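Local atomic coordinates of trypsin inhibitor BGIT (Momordica charantia, PDB entry 1VBW), a protein that inhibits trypsin and probably related serine proteases, presumably by offering an exposed loop to the protease active site as other potato type I inhibitors do. Residues P10-V13 with G14-G17; A19-A22 with V23-E27; D45-C48 with D49-R52. All coordinates share one frame; numbering follows the deposited sequence.

Contact 1: P10-V13 with G14-G17. With K (potassium ion), chain B.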
loop_
_atom_site.group_PDB
_atom_site.type_symbol
_atom_site.label_atom_id
_atom_site.label_comp_id
_atom_site.label_asym_id
_atom_site.label_seq_id
_atom_site.Cartn_x
_atom_site.Cartn_y
_atom_site.Cartn_z
ATOM N N PRO A 10 4.613 -1.651 7.881
ATOM C CA PRO A 10 5.742 -2.601 7.653
ATOM C C PRO A 10 5.383 -4.020 7.961
ATOM O O PRO A 10 6.015 -4.933 7.379
ATOM C CB PRO A 10 6.813 -2.055 8.633
ATOM C CG PRO A 10 6.054 -1.316 9.684
ATOM C CD PRO A 10 4.920 -0.643 8.885
ATOM N N GLN A 11 4.428 -4.313 8.840
ATOM C CA GLN A 11 4.103 -5.680 9.168
ATOM C C GLN A 11 3.330 -6.390 8.086
ATOM O O GLN A 11 3.113 -7.615 8.199
ATOM C CB GLN A 11 3.311 -5.799 10.485
ATOM C CG GLN A 11 4.071 -5.307 11.689
ATOM C CD GLN A 11 3.306 -5.654 12.981
ATOM O OE1 GLN A 11 2.884 -6.774 13.220
ATOM N NE2 GLN A 11 3.055 -4.640 13.793
ATOM N N LEU A 12 2.881 -5.683 7.033
ATOM C CA LEU A 12 2.118 -6.352 5.978
ATOM C C LEU A 12 2.972 -7.046 4.938
ATOM O O LEU A 12 2.419 -7.784 4.110
ATOM C CB LEU A 12 1.129 -5.386 5.348
ATOM C CG LEU A 12 0.033 -4.877 6.287
ATOM C CD1 LEU A 12 -0.838 -3.861 5.584
ATOM C CD2 LEU A 12 -0.839 -6.052 6.787
ATOM N N VAL A 13 4.298 -6.888 4.983
ATOM C CA VAL A 13 5.105 -7.708 4.074
ATOM C C VAL A 13 4.886 -9.165 4.430
ATOM O O VAL A 13 4.784 -9.555 5.575
ATOM C CB VAL A 13 6.593 -7.347 4.085
ATOM C CG1 VAL A 13 6.751 -5.884 3.661
ATOM C CG2 VAL A 13 7.249 -7.622 5.430
ATOM N N GLY A 14 4.783 -9.991 3.351
ATOM C CA GLY A 14 4.491 -11.395 3.562
ATOM C C GLY A 14 3.041 -11.732 3.620
ATOM O O GLY A 14 2.724 -12.926 3.516
ATOM N N SER A 15 2.156 -10.761 3.763
ATOM C CA SER A 15 0.718 -10.945 3.725
ATOM C C SER A 15 0.255 -11.005 2.269
ATOM O O SER A 15 0.969 -10.618 1.362
ATOM C CB SER A 15 -0.011 -9.771 4.436
ATOM O OG SER A 15 0.375 -9.729 5.815
ATOM N N THR A 16 -0.979 -11.445 2.064
ATOM C CA THR A 16 -1.536 -11.298 0.710
ATOM C C THR A 16 -1.906 -9.849 0.477
ATOM O O THR A 16 -2.214 -9.030 1.374
ATOM C CB THR A 16 -2.809 -12.134 0.541
ATOM O OG1 THR A 16 -3.851 -11.578 1.410
ATOM C CG2 THR A 16 -2.566 -13.576 0.962
ATOM N N GLY A 17 -1.908 -9.479 -0.838
ATOM C CA GLY A 17 -2.309 -8.131 -1.181
ATOM C C GLY A 17 -3.700 -7.780 -0.728
ATOM O O GLY A 17 -3.960 -6.646 -0.304
HETATM K K K B . 4.454 -9.747 8.101
HETATM O O HOH W 1 2.298 -10.984 7.091
HETATM O O HOH W 2 3.143 -10.646 9.931
HETATM O O HOH W 3 6.403 -11.423 8.337
#
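Gln11 and Ser15 are joined at the surface by way of a bound potassium ion and a water. The carbonyl oxygen Gln11 O coordinates the potassium ion at 2.5 Å, while the amide end of its side chain leads away from 14-17. A neutral backbone oxygen suits a large monovalent cation such as potassium; Gln11 lies in the short 3-10 segment 10-12. Leu12 comes next and opens a type II beta turn that runs to Ser15. Its carbonyl accepts the closing bond, Ser15 N to Leu12 O, at 3.0 Å, with the N-H fairly straight (157°) but lying above the carbonyl plane. In the conformers described here, one of two for each residue, the side chain of Leu12 meets the far end of the turn loosely, CD2 standing 4.0 Å from Ser15 OG. Val13, at the second position of the turn, has its CB directed away overall, though CB and CG2 still brush Gly14 N, and Val13 O gives the potassium ion a second protein ligand, also at 2.5 Å. The third position is Gly14, whose positive phi of 88° brings the place of a CB up against Val13 O; glycine, having none, fits there. Ser15 OG is turned to lie beside the serine's own backbone N (chi1 -62°). From there Ser15 OG hydrogen-bonds water 1 at 2.6 Å, and that water is itself a ligand of the potassium ion, next to waters 2 and 3. Two carbonyls and three waters are thus among the ligands of the ion. The turn leads straight into helix 17-27, where Thr16 is the N-cap and its OG1 accepts from Ala19 N. Backbone bonds from Gly14 and Ser15 to Val61 tie it to a neighbouring loop, and Leu12 lies on Ala20 and Ile24 of the helix.

Contact 2: A19-A22 with V23-E27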
loop_
_atom_site.group_PDB
_atom_site.type_symbol
_atom_site.label_atom_id
_atom_site.label_comp_id
_atom_site.label_asym_id
_atom_site.label_seq_id
_atom_site.Cartn_x
_atom_site.Cartn_y
_atom_site.Cartn_z
ATOM N N ALA A 19 -5.426 -9.015 1.844
ATOM C CA ALA A 19 -5.463 -8.795 3.298
ATOM C C ALA A 19 -4.891 -7.410 3.602
ATOM O O ALA A 19 -5.415 -6.672 4.466
ATOM C CB ALA A 19 -4.727 -9.868 4.048
ATOM N N ALA A 20 -3.776 -7.080 2.954
ATOM C CA ALA A 20 -3.143 -5.796 3.184
ATOM C C ALA A 20 -4.023 -4.629 2.839
ATOM O O ALA A 20 -4.130 -3.649 3.587
ATOM C CB ALA A 20 -1.826 -5.752 2.413
ATOM N N LYS A 21 -4.682 -4.685 1.656
ATOM C CA LYS A 21 -5.579 -3.603 1.254
ATOM C C LYS A 21 -6.622 -3.322 2.324
ATOM O O LYS A 21 -6.874 -2.179 2.669
ATOM C CB LYS A 21 -6.241 -3.955 -0.088
ATOM C CG LYS A 21 -7.340 -3.047 -0.528
ATOM C CD LYS A 21 -7.775 -3.336 -1.971
ATOM C CE LYS A 21 -8.980 -2.537 -2.423
ATOM N NZ LYS A 21 -8.542 -1.128 -2.704
ATOM N N ALA A 22 -7.243 -4.390 2.835
ATOM C CA ALA A 22 -8.266 -4.189 3.823
ATOM C C ALA A 22 -7.734 -3.635 5.123
ATOM O O ALA A 22 -8.354 -2.762 5.723
ATOM C CB ALA A 22 -8.957 -5.588 4.093
ATOM N N VAL A 23 -6.555 -4.105 5.580
ATOM C CA VAL A 23 -5.996 -3.548 6.810
ATOM C C VAL A 23 -5.680 -2.059 6.612
ATOM O O VAL A 23 -6.030 -1.252 7.471
ATOM C CB VAL A 23 -4.719 -4.299 7.206
ATOM C CG1 VAL A 23 -3.966 -3.576 8.332
ATOM C CG2 VAL A 23 -5.014 -5.739 7.650
ATOM N N ILE A 24 -5.019 -1.743 5.515
ATOM C CA ILE A 24 -4.595 -0.338 5.267
ATOM C C ILE A 24 -5.799 0.556 5.248
ATOM O O ILE A 24 -5.828 1.634 5.868
ATOM C CB ILE A 24 -3.835 -0.319 3.924
ATOM C CG1 ILE A 24 -2.505 -1.028 4.036
ATOM C CG2 ILE A 24 -3.661 1.136 3.448
ATOM C CD1 ILE A 24 -1.941 -1.419 2.712
ATOM N N GLU A 25 -6.832 0.178 4.487
ATOM C CA GLU A 25 -7.957 1.067 4.276
ATOM C C GLU A 25 -8.824 1.183 5.515
ATOM O O GLU A 25 -9.559 2.188 5.616
ATOM C CB GLU A 25 -8.796 0.568 3.078
ATOM C CG GLU A 25 -8.045 0.813 1.779
ATOM C CD GLU A 25 -8.783 0.380 0.502
ATOM O OE1 GLU A 25 -9.990 0.061 0.559
ATOM O OE2 GLU A 25 -8.180 0.503 -0.567
ATOM N N ARG A 26 -8.827 0.195 6.396
ATOM C CA ARG A 26 -9.513 0.231 7.689
ATOM C C ARG A 26 -8.731 1.106 8.662
ATOM O O ARG A 26 -9.313 1.918 9.393
ATOM C CB ARG A 26 -9.698 -1.208 8.252
ATOM C CG ARG A 26 -10.730 -2.149 7.601
ATOM C CD ARG A 26 -10.622 -3.660 7.729
ATOM N NE ARG A 26 -10.816 -4.116 9.109
ATOM C CZ ARG A 26 -11.922 -4.718 9.498
ATOM N NH1 ARG A 26 -12.985 -4.945 8.785
ATOM N NH2 ARG A 26 -11.836 -5.074 10.762
ATOM N N GLU A 27 -7.404 0.954 8.705
ATOM C CA GLU A 27 -6.596 1.697 9.687
ATOM C C GLU A 27 -6.468 3.167 9.333
ATOM O O GLU A 27 -6.406 3.993 10.281
ATOM C CB GLU A 27 -5.207 1.066 9.810
ATOM C CG GLU A 27 -5.297 -0.292 10.507
ATOM C CD GLU A 27 -3.992 -0.915 10.858
ATOM O OE1 GLU A 27 -2.985 -0.533 10.261
ATOM O OE2 GLU A 27 -3.969 -1.783 11.743
#
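Glu25 reaches back over one helical turn to Lys21, and its atoms meet that residue in order. Its CB rests 3.4 Å from Lys21 O, the same oxygen that accepts Glu25 N, and CG keeps beside it. With CG beside the residue's own backbone N (chi1 -72°) and the rest extended, the carboxylate runs back along the helix, where CD comes within 3.9 Å of Lys21 CG. At the tip, OE2 takes the salt bridge from Lys21 NZ at 2.7 Å, on its syn side but 31° out of the carboxylate plane. Such an i to i+4 pair is a classic feature of an alpha-helix, here helix 17-27 of the potato inhibitor fold, which packs one face on the sheet. Lysine suits its place because a long chain, straight up to a bend at chi4 (76°), can fold its ammonium group onto the acid. On the buried side, small Ala20 lets Ile24 lie close: Ile24 CD1 sits 4.3 Å from Ala20 CB, and Ile24 N makes an almost straight bond to Ala20 O. Ile24 also touches Trp9 and Val53. Both charged ends go on to strand 32-37, Lys21 NZ donating to Ala33 O and Glu25 OE2 accepting from Ala33 N.

Contact 3: D45-C48 with D49-R52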
loop_
_atom_site.group_PDB
_atom_site.type_symbol
_atom_site.label_atom_id
_atom_site.label_comp_id
_atom_site.label_asym_id
_atom_site.label_seq_id
_atom_site.Cartn_x
_atom_site.Cartn_y
_atom_site.Cartn_z
ATOM N N ASP A 45 5.106 10.473 -8.681
ATOM C CA ASP A 45 4.591 11.656 -8.015
ATOM C C ASP A 45 4.237 11.270 -6.558
ATOM O O ASP A 45 4.478 10.132 -6.112
ATOM C CB ASP A 45 3.436 12.306 -8.729
ATOM C CG ASP A 45 2.219 11.425 -8.839
ATOM O OD1 ASP A 45 1.157 11.963 -9.305
ATOM O OD2 ASP A 45 2.295 10.223 -8.511
ATOM N N PHE A 46 3.717 12.210 -5.829
ATOM C CA PHE A 46 3.455 12.034 -4.391
ATOM C C PHE A 46 2.003 12.368 -4.140
ATOM O O PHE A 46 1.552 13.475 -4.459
ATOM C CB PHE A 46 4.374 12.885 -3.540
ATOM C CG PHE A 46 4.081 12.670 -2.061
ATOM C CD1 PHE A 46 3.221 13.534 -1.387
ATOM C CD2 PHE A 46 4.693 11.644 -1.393
ATOM C CE1 PHE A 46 2.939 13.309 -0.058
ATOM C CE2 PHE A 46 4.377 11.368 -0.046
ATOM C CZ PHE A 46 3.531 12.247 0.602
ATOM N N ARG A 47 1.304 11.444 -3.510
ATOM C CA ARG A 47 -0.093 11.597 -3.150
ATOM C C ARG A 47 -0.328 11.088 -1.732
ATOM O O ARG A 47 -0.015 9.939 -1.420
ATOM C CB ARG A 47 -0.931 10.736 -4.122
ATOM C CG ARG A 47 -0.985 11.200 -5.566
ATOM C CD ARG A 47 -2.338 11.877 -5.963
ATOM N NE ARG A 47 -3.350 10.904 -5.691
ATOM C CZ ARG A 47 -3.577 9.793 -6.314
ATOM N NH1 ARG A 47 -4.505 8.937 -5.875
ATOM N NH2 ARG A 47 -2.930 9.514 -7.467
ATOM N N CYS A 48 -1.005 11.890 -0.909
ATOM C CA CYS A 48 -1.301 11.544 0.456
ATOM C C CYS A 48 -2.433 10.534 0.613
ATOM O O CYS A 48 -2.622 10.005 1.698
ATOM C CB CYS A 48 -1.671 12.757 1.332
ATOM S SG CYS A 48 -0.265 13.814 1.725
ATOM N N ASP A 49 -3.191 10.323 -0.475
ATOM C CA ASP A 49 -4.380 9.488 -0.436
ATOM C C ASP A 49 -4.145 8.096 -1.025
ATOM O O ASP A 49 -5.104 7.322 -1.146
ATOM C CB ASP A 49 -5.538 10.167 -1.200
ATOM C CG ASP A 49 -5.169 10.502 -2.628
ATOM O OD1 ASP A 49 -5.866 10.020 -3.553
ATOM O OD2 ASP A 49 -4.253 11.300 -2.841
ATOM N N ARG A 50 -2.904 7.781 -1.379
ATOM C CA ARG A 50 -2.570 6.559 -2.096
ATOM C C ARG A 50 -1.577 5.720 -1.281
ATOM O O ARG A 50 -0.617 6.268 -0.757
ATOM C CB ARG A 50 -1.889 6.940 -3.411
ATOM C CG ARG A 50 -1.492 5.778 -4.308
ATOM C CD ARG A 50 -0.941 6.241 -5.648
ATOM N NE ARG A 50 0.206 7.122 -5.497
ATOM C CZ ARG A 50 0.619 7.982 -6.424
ATOM N NH1 ARG A 50 1.704 8.732 -6.204
ATOM N NH2 ARG A 50 -0.071 8.126 -7.563
ATOM N N VAL A 51 -1.822 4.417 -1.254
ATOM C CA VAL A 51 -0.856 3.450 -0.701
ATOM C C VAL A 51 -0.652 2.374 -1.761
ATOM O O VAL A 51 -1.547 1.547 -1.964
ATOM C CB VAL A 51 -1.298 2.859 0.630
ATOM C CG1 VAL A 51 -0.294 1.803 1.101
ATOM C CG2 VAL A 51 -1.449 3.931 1.699
ATOM N N ARG A 52 0.505 2.360 -2.371
ATOM C CA ARG A 52 0.860 1.270 -3.277
ATOM C C ARG A 52 1.195 0.013 -2.501
ATOM O O ARG A 52 2.002 0.079 -1.561
ATOM C CB ARG A 52 2.018 1.705 -4.167
ATOM C CG ARG A 52 1.532 2.812 -5.109
ATOM C CD ARG A 52 2.585 3.350 -6.001
ATOM N NE ARG A 52 1.883 4.159 -7.008
ATOM C CZ ARG A 52 2.622 5.236 -7.361
ATOM N NH1 ARG A 52 3.773 5.348 -6.754
ATOM N NH2 ARG A 52 2.093 5.954 -8.265
HETATM O O HOH W 4 6.016 7.624 -6.292
#
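The guanidinium of Arg50 is sandwiched: Arg47 CG lies 3.5 Å above one face, toward the rim, and Arg52 NH2 covers the opposite face over its centre. At its edge, nearly in plane, sits Asp45. This belongs to the potato inhibitor fold, in which arginines of the strand following the reactive-site loop support that loop; by analogy Asp45 probably lies just beyond the scissile bond. Arg50 NH1 donates to Asp45 OD2 at 2.8 Å, a salt bridge approaching from above the carboxylate plane. Thr43 OG1 also bonds OD2, and the chain-terminal Gly68 OXT is a second acidic partner of NH1, so this buried arginine is held between two carboxylates. A long, flat, multiply donating residue suits the task.

Arg47 presents one face to Arg50 CB and its edge to Asp49, which it grips side-on. Arg47 NE donates to Asp49 OD2 at 3.0 Å and Arg47 NH1 to Asp49 OD1 at 2.9 Å. Bends at chi2 and chi3 (-105° and -58°) fold the arginine back over the type I turn Arg47 to Arg50, placing it for this grip. Within the turn, Cys48 pins the loop to Cys3 by a disulfide. The guanidinium of Arg52 has its main partner in Thr43 O, reached through NH2, while Arg52 NH1 donates to water 4 at 3.2 Å.

How the contacts relate
Contacts 1 and 3 lie at the surface on opposite sides of the chain's centre, about 18 Å apart between centres, whereas contact 2, partly buried, touches both. Helix 17-27 carries contact 2 whole, and contact 1 leads into its start. On the sheet side, Ile24 CD1 of contact 2 meets Val51 CG1 of contact 3 at 4.0 Å, so apolar packing links helix to strand 50-55. Their chemistry follows their place: carbonyls, water and a metal ion in the turn of contact 1, regular helix bonds with one ion pair in contact 2, and in contact 3 a network of arginines and aspartates joining the probable inhibitory loop to strand 50-55.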